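Local coordinates for protein forkhead-associated 1 (Saccharomyces cerevisiae, PDB 6C4U) that is an engineered FHA domain that binds a phosphothreonine peptide of the human transcription factor c-Myc, at residues V37-R42 against H60-L65. Residues are numbered along the deposited sequence; the frame is centred on the assembly and turned at random.
Sequences VWTFGR and HFQILL
Val-37 and Leu-64 are a non-hydrogen-bonded pair of the antiparallel strands 34-41 and 61-66, Val-37 CG2 lying 4.1 Å from Leu-64 CG. Trp-38 and Ile-63 form a hydrogen-bonded pair: Trp-38 N meets Ile-63 O almost straight, at 175°, and Ile-63 N returns the bond to Trp-38 O. The Trp-38 ring sets CZ3 3.9 Å from Leu-65 CB and meets Phe-6 edge-to-face. On the face shared with Val-37, Thr-39 CG2 packs against Gln-62 OE1, while Gln-62 NE2 hydrogen-bonds Asn-74 OD1 on strand 71-75. Phe-40 N donates a hydrogen bond to Phe-61 O, while Phe-40 O accepts from both Phe-61 N (3.2 Å) and His-60 N (2.9 Å), the double grip of a classic beta bulge. With chi1 at 64°, the Phe-61 ring lies near parallel to that of Phe-40 (13°) but slid apart, and Phe-40 CB sits over its face, a CH-pi contact 3.5 Å from the Phe-61 centroid. Ile-63 CD1 touches Phe-40 CE1 at 3.6 Å. An alanine at Phe-61 is likely to leave Phe-40 CB and Ile-102 facing a gap. Beyond the strand, Arg-42 packs on the bound peptide's backbone. Backbone bonds thus fix the register, while Trp-38, Phe-40, Phe-61 and Ile-63 build an apolar face, packed through Ile-102 against the other sheet.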
loop_
_atom_site.group_PDB
_atom_site.type_symbol
_atom_site.label_atom_id
_atom_site.label_comp_id
_atom_site.label_asym_id
_atom_site.label_seq_id
_atom_site.Cartn_x
_atom_site.Cartn_y
_atom_site.Cartn_z
ATOM N N VAL F 37 5.732 -8.203 -2.068
ATOM C CA VAL F 37 5.726 -6.743 -2.011
ATOM C C VAL F 37 4.924 -6.114 -3.141
ATOM O O VAL F 37 5.131 -6.418 -4.325
ATOM C CB VAL F 37 7.141 -6.173 -2.071
ATOM C CG1 VAL F 37 7.125 -4.639 -1.976
ATOM C CG2 VAL F 37 7.986 -6.781 -0.961
ATOM N N TRP F 38 4.033 -5.196 -2.775
ATOM C CA TRP F 38 3.272 -4.425 -3.742
ATOM C C TRP F 38 3.674 -2.977 -3.614
ATOM O O TRP F 38 3.818 -2.481 -2.505
ATOM C CB TRP F 38 1.793 -4.553 -3.445
ATOM C CG TRP F 38 1.277 -5.933 -3.593
ATOM C CD1 TRP F 38 0.874 -6.547 -4.749
ATOM C CD2 TRP F 38 1.110 -6.884 -2.550
ATOM N NE1 TRP F 38 0.439 -7.798 -4.479
ATOM C CE2 TRP F 38 0.593 -8.047 -3.140
ATOM C CE3 TRP F 38 1.389 -6.889 -1.195
ATOM C CZ2 TRP F 38 0.285 -9.190 -2.397
ATOM C CZ3 TRP F 38 1.093 -8.043 -0.456
ATOM C CH2 TRP F 38 0.533 -9.177 -1.075
ATOM N N THR F 39 3.844 -2.295 -4.743
ATOM C CA THR F 39 4.211 -0.882 -4.733
ATOM C C THR F 39 3.104 -0.018 -5.301
ATOM O O THR F 39 2.378 -0.424 -6.196
ATOM C CB THR F 39 5.485 -0.610 -5.547
ATOM O OG1 THR F 39 5.263 -0.975 -6.915
ATOM C CG2 THR F 39 6.640 -1.413 -5.009
ATOM N N PHE F 40 3.037 1.199 -4.783
ATOM C CA PHE F 40 1.993 2.151 -5.058
ATOM C C PHE F 40 2.716 3.420 -5.480
ATOM O O PHE F 40 3.569 3.909 -4.741
ATOM C CB PHE F 40 1.197 2.407 -3.767
ATOM C CG PHE F 40 0.343 1.259 -3.340
ATOM C CD1 PHE F 40 0.906 0.127 -2.774
ATOM C CD2 PHE F 40 -1.045 1.319 -3.470
ATOM C CE1 PHE F 40 0.123 -0.946 -2.411
ATOM C CE2 PHE F 40 -1.827 0.240 -3.091
ATOM C CZ PHE F 40 -1.240 -0.886 -2.567
ATOM N N GLY F 41 2.395 3.961 -6.648
ATOM C CA GLY F 41 3.033 5.208 -7.064
ATOM C C GLY F 41 2.550 5.832 -8.356
ATOM O O GLY F 41 1.662 5.294 -9.035
ATOM N N ARG F 42 3.145 6.981 -8.675
ATOM C CA ARG F 42 2.848 7.704 -9.910
ATOM C C ARG F 42 3.263 6.919 -11.161
ATOM O O ARG F 42 2.646 7.055 -12.217
ATOM C CB ARG F 42 3.514 9.093 -9.888
ATOM C CG ARG F 42 3.562 9.807 -11.233
ATOM C CD ARG F 42 3.743 11.304 -11.094
ATOM N NE ARG F 42 4.858 11.680 -10.219
ATOM C CZ ARG F 42 6.135 11.778 -10.588
ATOM N NH1 ARG F 42 6.531 11.518 -11.839
ATOM N NH2 ARG F 42 7.049 12.134 -9.681
ATOM N N HIS F 60 5.948 5.469 -4.275
ATOM C CA HIS F 60 5.560 6.276 -3.137
ATOM C C HIS F 60 5.489 5.490 -1.835
ATOM O O HIS F 60 5.973 5.946 -0.808
ATOM C CB HIS F 60 4.220 6.947 -3.422
ATOM C CG HIS F 60 3.940 8.102 -2.522
ATOM N ND1 HIS F 60 4.045 9.409 -2.936
ATOM C CD2 HIS F 60 3.596 8.142 -1.212
ATOM C CE1 HIS F 60 3.765 10.209 -1.919
ATOM N NE2 HIS F 60 3.493 9.464 -0.858
ATOM N N PHE F 61 4.860 4.325 -1.863
ATOM C CA PHE F 61 4.900 3.441 -0.690
ATOM C C PHE F 61 4.752 2.000 -1.129
ATOM O O PHE F 61 4.361 1.737 -2.261
ATOM C CB PHE F 61 3.860 3.849 0.384
ATOM C CG PHE F 61 2.419 3.722 -0.052
ATOM C CD1 PHE F 61 1.775 4.795 -0.674
ATOM C CD2 PHE F 61 1.689 2.556 0.178
ATOM C CE1 PHE F 61 0.463 4.684 -1.104
ATOM C CE2 PHE F 61 0.363 2.452 -0.233
ATOM C CZ PHE F 61 -0.241 3.508 -0.868
ATOM N N GLN F 62 5.116 1.082 -0.239
ATOM C CA GLN F 62 4.984 -0.333 -0.505
ATOM C C GLN F 62 4.192 -0.952 0.609
ATOM O O GLN F 62 4.189 -0.448 1.744
ATOM C CB GLN F 62 6.357 -1.027 -0.545
ATOM C CG GLN F 62 7.443 -0.271 -1.291
ATOM C CD GLN F 62 8.681 -1.062 -1.525
ATOM O OE1 GLN F 62 8.867 -1.584 -2.609
ATOM N NE2 GLN F 62 9.570 -1.073 -0.545
ATOM N N ILE F 63 3.531 -2.056 0.287
ATOM C CA ILE F 63 2.869 -2.879 1.277
ATOM C C ILE F 63 3.553 -4.226 1.216
ATOM O O ILE F 63 3.755 -4.775 0.141
ATOM C CB ILE F 63 1.346 -2.955 1.030
ATOM C CG1 ILE F 63 0.740 -1.573 1.300
ATOM C CG2 ILE F 63 0.700 -4.017 1.913
ATOM C CD1 ILE F 63 -0.729 -1.443 1.013
ATOM N N LEU F 64 3.939 -4.733 2.375
ATOM C CA LEU F 64 4.707 -5.962 2.460
ATOM C C LEU F 64 3.883 -7.032 3.139
ATOM O O LEU F 64 3.287 -6.783 4.182
ATOM C CB LEU F 64 5.966 -5.731 3.280
ATOM C CG LEU F 64 7.130 -5.005 2.643
ATOM C CD1 LEU F 64 6.791 -3.654 2.049
ATOM C CD2 LEU F 64 8.213 -4.919 3.717
ATOM N N LEU F 65 3.888 -8.223 2.568
ATOM C CA LEU F 65 3.281 -9.378 3.216
ATOM C C LEU F 65 4.329 -10.065 4.077
ATOM O O LEU F 65 5.274 -10.619 3.557
ATOM C CB LEU F 65 2.709 -10.362 2.190
ATOM C CG LEU F 65 2.095 -11.645 2.753
ATOM C CD1 LEU F 65 1.040 -11.406 3.811
ATOM C CD2 LEU F 65 1.437 -12.441 1.645
#